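Local coordinates for protein dTDP-4-amino-4,6-dideoxyglucose formyltransferase (Shewanella sp. FDAARGOS_354, PDB 6V2T) that probably transfers a formyl group to the sugar amine of dTDP-4-amino-4,6-dideoxyglucose, using a folate cofactor, for lipopolysaccharide O-antigen synthesis, at residues B[30-35]-B[177-182]; B[141-146]-B[183-188]; B[38-43]-B[72-77]. One frame throughout, in Å; residues are numbered along the deposited sequence.

Contact 1: residues B[30-35]-B[177-182]. With 0FX (dTDP-4-amino-4,6-dideoxyglucose), chain G.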
loop_
_atom_site.group_PDB
_atom_site.type_symbol
_atom_site.label_atom_id
_atom_site.label_comp_id
_atom_site.label_asym_id
_atom_site.label_seq_id
_atom_site.Cartn_x
_atom_site.Cartn_y
_atom_site.Cartn_z
ATOM N N SER B 30 -11.899 -13.824 -25.282
ATOM C CA SER B 30 -11.517 -12.865 -24.231
ATOM C C SER B 30 -11.569 -13.506 -22.844
ATOM O O SER B 30 -12.538 -14.243 -22.547
ATOM C CB SER B 30 -12.414 -11.686 -24.279
ATOM O OG SER B 30 -12.003 -10.754 -23.298
ATOM N N ASP B 31 -10.600 -13.150 -22.007
ATOM C CA ASP B 31 -10.518 -13.608 -20.594
ATOM C C ASP B 31 -10.547 -12.397 -19.656
ATOM O O ASP B 31 -10.090 -12.550 -18.518
ATOM C CB ASP B 31 -9.283 -14.491 -20.426
ATOM C CG ASP B 31 -9.474 -15.815 -21.140
ATOM O OD1 ASP B 31 -10.450 -16.542 -20.804
ATOM O OD2 ASP B 31 -8.696 -16.083 -22.055
ATOM N N ASN B 32 -11.077 -11.260 -20.127
ATOM C CA ASN B 32 -11.130 -9.954 -19.416
ATOM C C ASN B 32 -12.579 -9.448 -19.407
ATOM O O ASN B 32 -13.118 -9.058 -20.487
ATOM C CB ASN B 32 -10.175 -8.941 -20.045
ATOM C CG ASN B 32 -9.978 -7.687 -19.213
ATOM O OD1 ASN B 32 -10.673 -6.692 -19.405
ATOM N ND2 ASN B 32 -9.024 -7.725 -18.298
ATOM N N LYS B 33 -13.223 -9.471 -18.238
ATOM C CA LYS B 33 -14.649 -9.081 -18.122
ATOM C C LYS B 33 -14.787 -7.608 -18.492
ATOM O O LYS B 33 -15.683 -7.267 -19.258
ATOM C CB LYS B 33 -15.213 -9.394 -16.730
ATOM C CG LYS B 33 -16.733 -9.370 -16.650
ATOM C CD LYS B 33 -17.275 -8.830 -15.345
ATOM C CE LYS B 33 -18.503 -7.970 -15.542
ATOM N NZ LYS B 33 -18.734 -7.090 -14.374
ATOM N N PRO B 34 -13.944 -6.678 -17.980
ATOM C CA PRO B 34 -14.062 -5.267 -18.360
ATOM C C PRO B 34 -14.115 -5.038 -19.884
ATOM O O PRO B 34 -15.027 -4.376 -20.321
ATOM C CB PRO B 34 -12.833 -4.622 -17.700
ATOM C CG PRO B 34 -12.581 -5.494 -16.482
ATOM C CD PRO B 34 -12.897 -6.892 -16.964
ATOM N N LEU B 35 -13.185 -5.615 -20.658
ATOM C CA LEU B 35 -13.169 -5.550 -22.150
ATOM C C LEU B 35 -14.442 -6.155 -22.772
ATOM O O LEU B 35 -15.043 -5.486 -23.597
ATOM C CB LEU B 35 -11.937 -6.281 -22.708
ATOM C CG LEU B 35 -10.705 -5.415 -22.957
ATOM C CD1 LEU B 35 -9.708 -6.155 -23.848
ATOM C CD2 LEU B 35 -11.072 -4.066 -23.571
ATOM N N ARG B 177 -4.838 3.266 -16.906
ATOM C CA ARG B 177 -4.687 4.296 -17.956
ATOM C C ARG B 177 -4.636 3.583 -19.319
ATOM O O ARG B 177 -5.280 4.040 -20.261
ATOM C CB ARG B 177 -3.464 5.139 -17.615
ATOM C CG ARG B 177 -3.281 6.384 -18.462
ATOM C CD ARG B 177 -2.065 7.198 -18.068
ATOM N NE ARG B 177 -2.055 7.492 -16.649
ATOM C CZ ARG B 177 -1.093 7.202 -15.769
ATOM N NH1 ARG B 177 0.033 6.604 -16.110
ATOM N NH2 ARG B 177 -1.291 7.493 -14.502
ATOM N N VAL B 178 -3.974 2.434 -19.398
ATOM C CA VAL B 178 -3.927 1.598 -20.626
ATOM C C VAL B 178 -5.341 1.122 -20.950
ATOM O O VAL B 178 -5.753 1.292 -22.129
ATOM C CB VAL B 178 -2.930 0.434 -20.492
ATOM C CG1 VAL B 178 -3.068 -0.566 -21.621
ATOM C CG2 VAL B 178 -1.515 0.965 -20.414
ATOM N N GLN B 179 -6.080 0.640 -19.950
ATOM C CA GLN B 179 -7.462 0.126 -20.159
ATOM C C GLN B 179 -8.318 1.245 -20.755
ATOM O O GLN B 179 -9.107 0.941 -21.681
ATOM C CB GLN B 179 -8.126 -0.403 -18.882
ATOM C CG GLN B 179 -7.553 -1.706 -18.334
ATOM C CD GLN B 179 -8.291 -2.148 -17.081
ATOM O OE1 GLN B 179 -8.231 -1.518 -16.008
ATOM N NE2 GLN B 179 -8.975 -3.269 -17.191
ATOM N N GLN B 180 -8.148 2.489 -20.297
ATOM C CA GLN B 180 -8.948 3.639 -20.822
ATOM C C GLN B 180 -8.622 3.861 -22.308
ATOM O O GLN B 180 -9.551 4.084 -23.103
ATOM C CB GLN B 180 -8.686 4.927 -20.042
ATOM C CG GLN B 180 -9.654 6.041 -20.425
ATOM C CD GLN B 180 -11.106 5.617 -20.348
ATOM O OE1 GLN B 180 -11.600 5.209 -19.290
ATOM N NE2 GLN B 180 -11.792 5.672 -21.482
ATOM N N THR B 181 -7.338 3.826 -22.646
ATOM C CA THR B 181 -6.821 3.978 -24.023
ATOM C C THR B 181 -7.314 2.830 -24.908
ATOM O O THR B 181 -7.585 3.120 -26.094
ATOM C CB THR B 181 -5.300 4.146 -24.001
ATOM O OG1 THR B 181 -5.140 5.532 -23.722
ATOM C CG2 THR B 181 -4.626 3.793 -25.303
ATOM N N GLU B 182 -7.342 1.587 -24.403
ATOM C CA GLU B 182 -7.891 0.425 -25.122
ATOM C C GLU B 182 -9.360 0.711 -25.435
ATOM O O GLU B 182 -9.797 0.407 -26.548
ATOM C CB GLU B 182 -7.855 -0.898 -24.356
ATOM C CG GLU B 182 -6.481 -1.460 -24.054
ATOM C CD GLU B 182 -6.565 -2.853 -23.440
ATOM O OE1 GLU B 182 -7.327 -3.021 -22.435
ATOM O OE2 GLU B 182 -5.927 -3.788 -23.999
HETATM O O4P 0FX G . -4.484 -8.020 -18.786
HETATM P P2 0FX G . -5.344 -9.234 -18.429
HETATM O O3P 0FX G . -6.657 -9.247 -19.146
HETATM O O1G 0FX G . -4.478 -10.420 -18.986
HETATM C C1G 0FX G . -5.085 -11.326 -19.904
HETATM C C2G 0FX G . -4.667 -12.703 -19.429
HETATM O O2G 0FX G . -5.112 -13.022 -18.097
HETATM C C3G 0FX G . -3.148 -12.731 -19.457
HETATM O O3G 0FX G . -2.756 -14.068 -19.114
HETATM C C4G 0FX G . -2.597 -12.281 -20.824
HETATM N N4A 0FX G . -1.151 -12.067 -20.709
HETATM C C5G 0FX G . -3.192 -10.987 -21.366
HETATM C C6G 0FX G . -2.756 -10.750 -22.827
HETATM O O5G 0FX G . -4.616 -11.059 -21.248
HETATM O OPP 0FX G . -5.914 -9.533 -16.858
HETATM P P 0FX G . -4.803 -10.060 -15.886
HETATM O O1P 0FX G . -4.140 -11.321 -16.188
HETATM O O2P 0FX G . -5.478 -10.288 -14.560
HETATM O O5 0FX G . -3.741 -8.962 -15.492
HETATM C C5 0FX G . -4.115 -7.622 -15.310
HETATM C C4 0FX G . -3.009 -6.959 -14.480
HETATM O O4 0FX G . -2.983 -7.451 -13.139
HETATM C C3 0FX G . -1.581 -7.249 -14.977
HETATM O O3 0FX G . -1.216 -6.430 -16.079
HETATM C C2 0FX G . -0.691 -7.061 -13.723
HETATM C C1 0FX G . -1.700 -7.455 -12.609
HETATM N N11 0FX G . -1.395 -8.791 -12.118
HETATM C C61 0FX G . -2.076 -9.885 -12.525
HETATM C C51 0FX G . -1.743 -11.130 -11.993
HETATM C C5A 0FX G . -2.493 -12.377 -12.450
HETATM C C21 0FX G . -0.414 -8.884 -11.210
HETATM O O21 0FX G . 0.244 -7.759 -10.835
HETATM N N31 0FX G . -0.049 -10.076 -10.680
HETATM C C41 0FX G . -0.705 -11.206 -11.057
HETATM O O41 0FX G . -0.287 -12.403 -10.550
#
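The flat carboxamide of Asn32 meets Gln179 at its OD1 edge, where Gln179 NE2 stays near the amide plane but 4.4 Å from Asn32 OD1, too far to bond. Leu35 N lies at the same end, also close to the plane, whereas O3P of dTDP-4-amino-4,6-dideoxyglucose sits well off it, to one face. Residues 30-35 form the turn between the first strand and first helix of the Rossmann-like formyltransferase domain, while 177-182 belong to the long helix 171-194. As the N-cap of helix 33-45, Asn32 OD1 accepts from Leu35 N at 3.0 Å, with a C=O...donor angle of 146°. At the other end, Asn32 ND2 donates to O3P of the sugar-bearing phosphate at 2.9 Å; because O3P lies above the amide plane and not in line with an N-H, the bond is bent, with an N-H...O angle of 131°. Two bonds of opposite sense therefore fix the rotation of the amide, and one side chain both starts the helix and holds the nucleotide sugar. The N-terminal end of helix 33-45 points roughly towards the diphosphate and may add a little to the stabilisation of its charge. Gln179 runs out as an extended chain and brings NE2 to 4.1 Å from Pro34 CB, a loose van der Waals touch at the more open side. Deeper in, the extended chain of Glu182 crosses the Leu35 side chain at about a right angle. Its OE2 is hydrogen-bonded to His99 NE2, whose ND1 in turn bonds the nucleotide sugar, so Glu182 probably helps to orient the imidazole from the second shell. Across the contact, Glu182 OE1 meets the isobutyl group of Leu35, 4.1 Å from CD2 and 4.2 Å from CG.

Contact 2: residues B[141-146]-B[183-188]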
loop_
_atom_site.group_PDB
_atom_site.type_symbol
_atom_site.label_atom_id
_atom_site.label_comp_id
_atom_site.label_asym_id
_atom_site.label_seq_id
_atom_site.Cartn_x
_atom_site.Cartn_y
_atom_site.Cartn_z
ATOM N N VAL B 141 4.717 2.343 -23.193
ATOM C CA VAL B 141 3.568 1.413 -22.996
ATOM C C VAL B 141 2.334 2.119 -23.542
ATOM O O VAL B 141 2.388 3.348 -23.791
ATOM C CB VAL B 141 3.417 1.031 -21.511
ATOM C CG1 VAL B 141 2.740 2.123 -20.713
ATOM C CG2 VAL B 141 2.700 -0.305 -21.310
ATOM N N GLY B 142 1.288 1.337 -23.784
ATOM C CA GLY B 142 0.008 1.820 -24.298
ATOM C C GLY B 142 -0.805 0.627 -24.732
ATOM O O GLY B 142 -0.631 -0.432 -24.133
ATOM N N CYS B 143 -1.624 0.796 -25.767
ATOM C CA CYS B 143 -2.460 -0.260 -26.362
ATOM C C CYS B 143 -2.039 -0.397 -27.824
ATOM O O CYS B 143 -1.840 0.653 -28.507
ATOM C CB CYS B 143 -3.945 0.070 -26.274
ATOM S SG CYS B 143 -4.982 -1.183 -27.086
ATOM N N THR B 144 -1.946 -1.639 -28.286
ATOM C CA THR B 144 -1.681 -2.005 -29.703
ATOM C C THR B 144 -2.796 -2.943 -30.187
ATOM O O THR B 144 -3.069 -4.019 -29.537
ATOM C CB THR B 144 -0.298 -2.638 -29.879
ATOM O OG1 THR B 144 0.740 -1.822 -29.332
ATOM C CG2 THR B 144 -0.009 -2.899 -31.345
ATOM N N ILE B 145 -3.444 -2.572 -31.284
ATOM C CA ILE B 145 -4.342 -3.483 -32.047
ATOM C C ILE B 145 -3.567 -3.940 -33.281
ATOM O O ILE B 145 -3.152 -3.061 -34.085
ATOM C CB ILE B 145 -5.663 -2.789 -32.405
ATOM C CG1 ILE B 145 -6.323 -2.229 -31.146
ATOM C CG2 ILE B 145 -6.572 -3.772 -33.122
ATOM C CD1 ILE B 145 -7.676 -1.597 -31.407
ATOM N N HIS B 146 -3.310 -5.244 -33.379
ATOM C CA HIS B 146 -2.393 -5.798 -34.414
ATOM C C HIS B 146 -2.954 -7.085 -34.993
ATOM O O HIS B 146 -3.758 -7.779 -34.314
ATOM C CB HIS B 146 -0.986 -5.946 -33.808
ATOM C CG HIS B 146 -0.906 -6.986 -32.740
ATOM N ND1 HIS B 146 -0.607 -8.302 -33.025
ATOM C CD2 HIS B 146 -1.063 -6.929 -31.407
ATOM C CE1 HIS B 146 -0.601 -9.000 -31.903
ATOM N NE2 HIS B 146 -0.873 -8.198 -30.908
ATOM N N MET B 183 -10.097 1.267 -24.470
ATOM C CA MET B 183 -11.537 1.569 -24.682
ATOM C C MET B 183 -11.691 2.694 -25.701
ATOM O O MET B 183 -12.548 2.541 -26.572
ATOM C CB MET B 183 -12.200 1.909 -23.354
ATOM C CG MET B 183 -12.339 0.672 -22.506
ATOM S SD MET B 183 -13.295 0.939 -20.980
ATOM C CE MET B 183 -12.393 2.280 -20.213
ATOM N N ASP B 184 -10.861 3.738 -25.628
ATOM C CA ASP B 184 -10.837 4.849 -26.603
ATOM C C ASP B 184 -10.579 4.291 -28.009
ATOM O O ASP B 184 -11.319 4.659 -28.918
ATOM C CB ASP B 184 -9.782 5.906 -26.263
ATOM C CG ASP B 184 -10.036 6.761 -25.027
ATOM O OD1 ASP B 184 -11.131 6.655 -24.445
ATOM O OD2 ASP B 184 -9.087 7.482 -24.632
ATOM N N LEU B 185 -9.548 3.440 -28.196
ATOM C CA LEU B 185 -9.237 2.842 -29.523
ATOM C C LEU B 185 -10.419 2.037 -30.055
ATOM O O LEU B 185 -10.743 2.156 -31.270
ATOM C CB LEU B 185 -7.991 1.948 -29.422
ATOM C CG LEU B 185 -6.668 2.681 -29.315
ATOM C CD1 LEU B 185 -5.550 1.695 -28.992
ATOM C CD2 LEU B 185 -6.330 3.434 -30.606
ATOM N N LEU B 186 -11.051 1.223 -29.222
ATOM C CA LEU B 186 -12.195 0.411 -29.672
ATOM C C LEU B 186 -13.373 1.320 -30.071
ATOM O O LEU B 186 -14.014 1.049 -31.089
ATOM C CB LEU B 186 -12.540 -0.595 -28.581
ATOM C CG LEU B 186 -11.549 -1.754 -28.505
ATOM C CD1 LEU B 186 -11.750 -2.598 -27.263
ATOM C CD2 LEU B 186 -11.669 -2.611 -29.756
ATOM N N LYS B 187 -13.667 2.362 -29.302
ATOM C CA LYS B 187 -14.761 3.318 -29.642
ATOM C C LYS B 187 -14.533 3.833 -31.065
ATOM O O LYS B 187 -15.425 3.719 -31.900
ATOM C CB LYS B 187 -14.766 4.497 -28.666
ATOM C CG LYS B 187 -15.248 4.197 -27.260
ATOM C CD LYS B 187 -15.018 5.375 -26.330
ATOM C CE LYS B 187 -15.685 5.252 -24.982
ATOM N NZ LYS B 187 -15.487 6.497 -24.216
ATOM N N ASP B 188 -13.329 4.328 -31.316
ATOM C CA ASP B 188 -12.897 4.905 -32.608
ATOM C C ASP B 188 -12.739 3.841 -33.713
ATOM O O ASP B 188 -12.913 4.230 -34.876
ATOM C CB ASP B 188 -11.608 5.712 -32.424
ATOM C CG ASP B 188 -11.802 6.983 -31.604
ATOM O OD1 ASP B 188 -10.793 7.665 -31.304
ATOM O OD2 ASP B 188 -12.957 7.277 -31.274
#
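Helix-on-sheet packing brings Cys143 and Ile145, on one face of strand 141-147, against Leu185 and Leu186 of helix 171-194. The tightest touch is at Cys143, whose SG lies 3.5 Å from Leu185 CD1; Cys143 CB is almost as near the same methyl, at 3.6 Å, so that branch of the leucine rests along the whole short side chain. With SG anti to the amide nitrogen of Cys143 (chi1 177°), the sulfur is laid alongside this methyl and beside Glu182. Two residues on, Ile145 extends its CG1 branch toward the helix. Its CD1 meets Leu185 at the root of the side chain, 4.1 Å from CB, the two chains lying side by side and heading opposite ways. The same methyl reaches Leu186 CD2 more loosely, at 4.4 Å. In the seven-stranded mixed sheet of the formyltransferase domain, this strand is antiparallel to both neighbours, 113-118 and 157-163. The helix segment runs only 34° from the strand direction, and the axes come within 9.5 Å. Leu186 also packs on Phe38 and Leu42, tying the interface to helix 33-45. Between the two contact residues of the strand, Thr144 turns away from the helix, and its OG1 is hydrogen-bonded to Gly120 O and Asn122 N. At the end of the segment His146 lines the folate pocket, its NE2 bonded to Asn116 OD1.

Contact 3: residues B[38-43]-B[72-77]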
loop_
_atom_site.group_PDB
_atom_site.type_symbol
_atom_site.label_atom_id
_atom_site.label_comp_id
_atom_site.label_asym_id
_atom_site.label_seq_id
_atom_site.Cartn_x
_atom_site.Cartn_y
_atom_site.Cartn_z
ATOM N N PHE B 38 -17.477 -4.136 -22.066
ATOM C CA PHE B 38 -17.324 -2.872 -22.835
ATOM C C PHE B 38 -17.575 -3.112 -24.332
ATOM O O PHE B 38 -18.256 -2.289 -24.953
ATOM C CB PHE B 38 -15.938 -2.275 -22.626
ATOM C CG PHE B 38 -15.717 -1.036 -23.433
ATOM C CD1 PHE B 38 -15.020 -1.094 -24.629
ATOM C CD2 PHE B 38 -16.251 0.173 -23.021
ATOM C CE1 PHE B 38 -14.823 0.053 -25.373
ATOM C CE2 PHE B 38 -16.063 1.315 -23.778
ATOM C CZ PHE B 38 -15.340 1.249 -24.948
ATOM N N ILE B 39 -17.084 -4.217 -24.898
ATOM C CA ILE B 39 -17.217 -4.493 -26.359
ATOM C C ILE B 39 -18.691 -4.801 -26.661
ATOM O O ILE B 39 -19.250 -4.224 -27.621
ATOM C CB ILE B 39 -16.283 -5.635 -26.809
ATOM C CG1 ILE B 39 -14.817 -5.191 -26.838
ATOM C CG2 ILE B 39 -16.722 -6.190 -28.152
ATOM C CD1 ILE B 39 -13.839 -6.335 -26.988
ATOM N N GLN B 40 -19.315 -5.629 -25.832
ATOM C CA GLN B 40 -20.769 -5.944 -25.950
ATOM C C GLN B 40 -21.588 -4.654 -26.052
ATOM O O GLN B 40 -22.388 -4.535 -26.996
ATOM C CB GLN B 40 -21.202 -6.844 -24.802
ATOM C CG GLN B 40 -20.927 -8.300 -25.123
ATOM C CD GLN B 40 -21.171 -9.235 -23.970
ATOM O OE1 GLN B 40 -21.275 -8.818 -22.817
ATOM N NE2 GLN B 40 -21.204 -10.522 -24.282
ATOM N N ASN B 41 -21.380 -3.725 -25.124
ATOM C CA ASN B 41 -22.052 -2.407 -25.129
ATOM C C ASN B 41 -21.680 -1.663 -26.419
ATOM O O ASN B 41 -22.589 -1.166 -27.092
ATOM C CB ASN B 41 -21.728 -1.595 -23.875
ATOM C CG ASN B 41 -22.554 -0.333 -23.832
ATOM O OD1 ASN B 41 -23.783 -0.404 -23.800
ATOM N ND2 ASN B 41 -21.892 0.807 -23.910
ATOM N N LEU B 42 -20.398 -1.611 -26.781
ATOM C CA LEU B 42 -19.914 -0.844 -27.967
ATOM C C LEU B 42 -20.633 -1.312 -29.235
ATOM O O LEU B 42 -20.884 -0.464 -30.134
ATOM C CB LEU B 42 -18.411 -1.069 -28.136
ATOM C CG LEU B 42 -17.566 0.171 -28.365
ATOM C CD1 LEU B 42 -16.170 -0.235 -28.829
ATOM C CD2 LEU B 42 -18.208 1.135 -29.345
ATOM N N VAL B 43 -20.921 -2.614 -29.318
ATOM C CA VAL B 43 -21.583 -3.247 -30.490
ATOM C C VAL B 43 -23.019 -2.708 -30.569
ATOM O O VAL B 43 -23.372 -2.145 -31.633
ATOM C CB VAL B 43 -21.485 -4.782 -30.411
ATOM C CG1 VAL B 43 -22.500 -5.491 -31.287
ATOM C CG2 VAL B 43 -20.063 -5.252 -30.754
ATOM N N LEU B 72 -21.796 -13.453 -17.919
ATOM C CA LEU B 72 -22.144 -12.660 -19.130
ATOM C C LEU B 72 -22.655 -13.607 -20.224
ATOM O O LEU B 72 -22.989 -13.121 -21.313
ATOM C CB LEU B 72 -20.926 -11.854 -19.590
ATOM C CG LEU B 72 -20.555 -10.664 -18.705
ATOM C CD1 LEU B 72 -19.322 -9.949 -19.240
ATOM C CD2 LEU B 72 -21.716 -9.688 -18.580
ATOM N N GLY B 73 -22.733 -14.906 -19.928
ATOM C CA GLY B 73 -23.273 -15.937 -20.832
ATOM C C GLY B 73 -22.216 -16.450 -21.798
ATOM O O GLY B 73 -22.591 -17.087 -22.808
ATOM N N LEU B 74 -20.937 -16.174 -21.527
ATOM C CA LEU B 74 -19.827 -16.695 -22.363
ATOM C C LEU B 74 -19.665 -18.173 -22.038
ATOM O O LEU B 74 -20.006 -18.594 -20.916
ATOM C CB LEU B 74 -18.530 -15.912 -22.132
ATOM C CG LEU B 74 -18.346 -14.687 -23.026
ATOM C CD1 LEU B 74 -19.424 -13.648 -22.771
ATOM C CD2 LEU B 74 -16.968 -14.072 -22.851
ATOM N N THR B 75 -19.226 -18.931 -23.027
ATOM C CA THR B 75 -18.835 -20.347 -22.888
ATOM C C THR B 75 -17.360 -20.458 -23.259
ATOM O O THR B 75 -16.794 -19.490 -23.790
ATOM C CB THR B 75 -19.742 -21.245 -23.732
ATOM O OG1 THR B 75 -19.726 -20.698 -25.051
ATOM C CG2 THR B 75 -21.156 -21.305 -23.195
ATOM N N SER B 76 -16.763 -21.594 -22.950
ATOM C CA SER B 76 -15.327 -21.867 -23.173
ATOM C C SER B 76 -15.094 -22.140 -24.661
ATOM O O SER B 76 -16.026 -22.640 -25.332
ATOM C CB SER B 76 -14.864 -23.018 -22.333
ATOM O OG SER B 76 -13.453 -23.111 -22.403
ATOM N N ILE B 77 -13.889 -21.830 -25.146
ATOM C CA ILE B 77 -13.360 -22.380 -26.428
ATOM C C ILE B 77 -11.890 -22.718 -26.203
ATOM O O ILE B 77 -11.268 -22.037 -25.362
ATOM C CB ILE B 77 -13.571 -21.414 -27.610
ATOM C CG1 ILE B 77 -13.593 -22.159 -28.947
ATOM C CG2 ILE B 77 -12.547 -20.285 -27.596
ATOM C CD1 ILE B 77 -14.289 -21.399 -30.062
#
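Gln40 reaches from helix 33-45 toward two leucines, and each end of its amide meets a different one. Gln40 NE2 lies 3.9 Å from Leu74 CD1, and Gln40 OE1 lies 4.2 Å from Leu72 CD1. No hydrogen bond links the segments, so this is van der Waals contact of an amide with methyl groups. The reach comes from the chain shape: CG stands opposite the carbonyl carbon, and beyond it the chain is extended (chi2 173°), carrying the amide clear of the helix and between the ends of the two leucines. Leu74 comes the other way, its side chain antiparallel to that of Gln40. The second torsion of Leu74 is unusual beside its first: with chi1 near -89°, chi2 is 63° instead of the common extended value, and this pair of angles turns CD1 to NE2 while CD2 points away from the glutamine. Leu72, by contrast, has the ordinary leucine conformation; both its methyls face OE1, CD1 slightly the nearer. Between them Gly73 turns the backbone with a positive phi, two bonds reaching back into the last turn of helix 67-70. This Schellman motif ends the short helix and allows both leucines to point toward helix 33-45, where Leu72 also packs on Val36 and Ser37. Tyr57 of strand 53-60 touches both Gln40 and Leu74, closing the contact from the sheet. The arrangement belongs to the beta-alpha-beta layering of a Rossmann-like domain, in which helix 33-45, the crossover between parallel strands 24-30 and 53-60, packs against the turn leading into the parallel edge strand 75-77.

In the fold
All three contacts lie in the formyltransferase domain. Contacts 1 and 2 are neighbours, their centres about 9 Å apart, and share helix 171-194; Glu182 CG of contact 1 lies 3.4 Å from Cys143 SG of contact 2. Contact 3, about 13 Å from contact 1 and about 18 Å from contact 2, centre to centre, shares helix 33-45 with contact 1. Along the chain, both segments of contact 3 fall between those of contact 1, whereas contacts 1 and 2 interleave. Phe38 and Leu42 meet Met183, Leu186 and Lys187, so helices 33-45 and 171-194 join the parallel and antiparallel parts of one sheet. Contact 1 is at the nucleotide-sugar site; the other two carry the packing away from it.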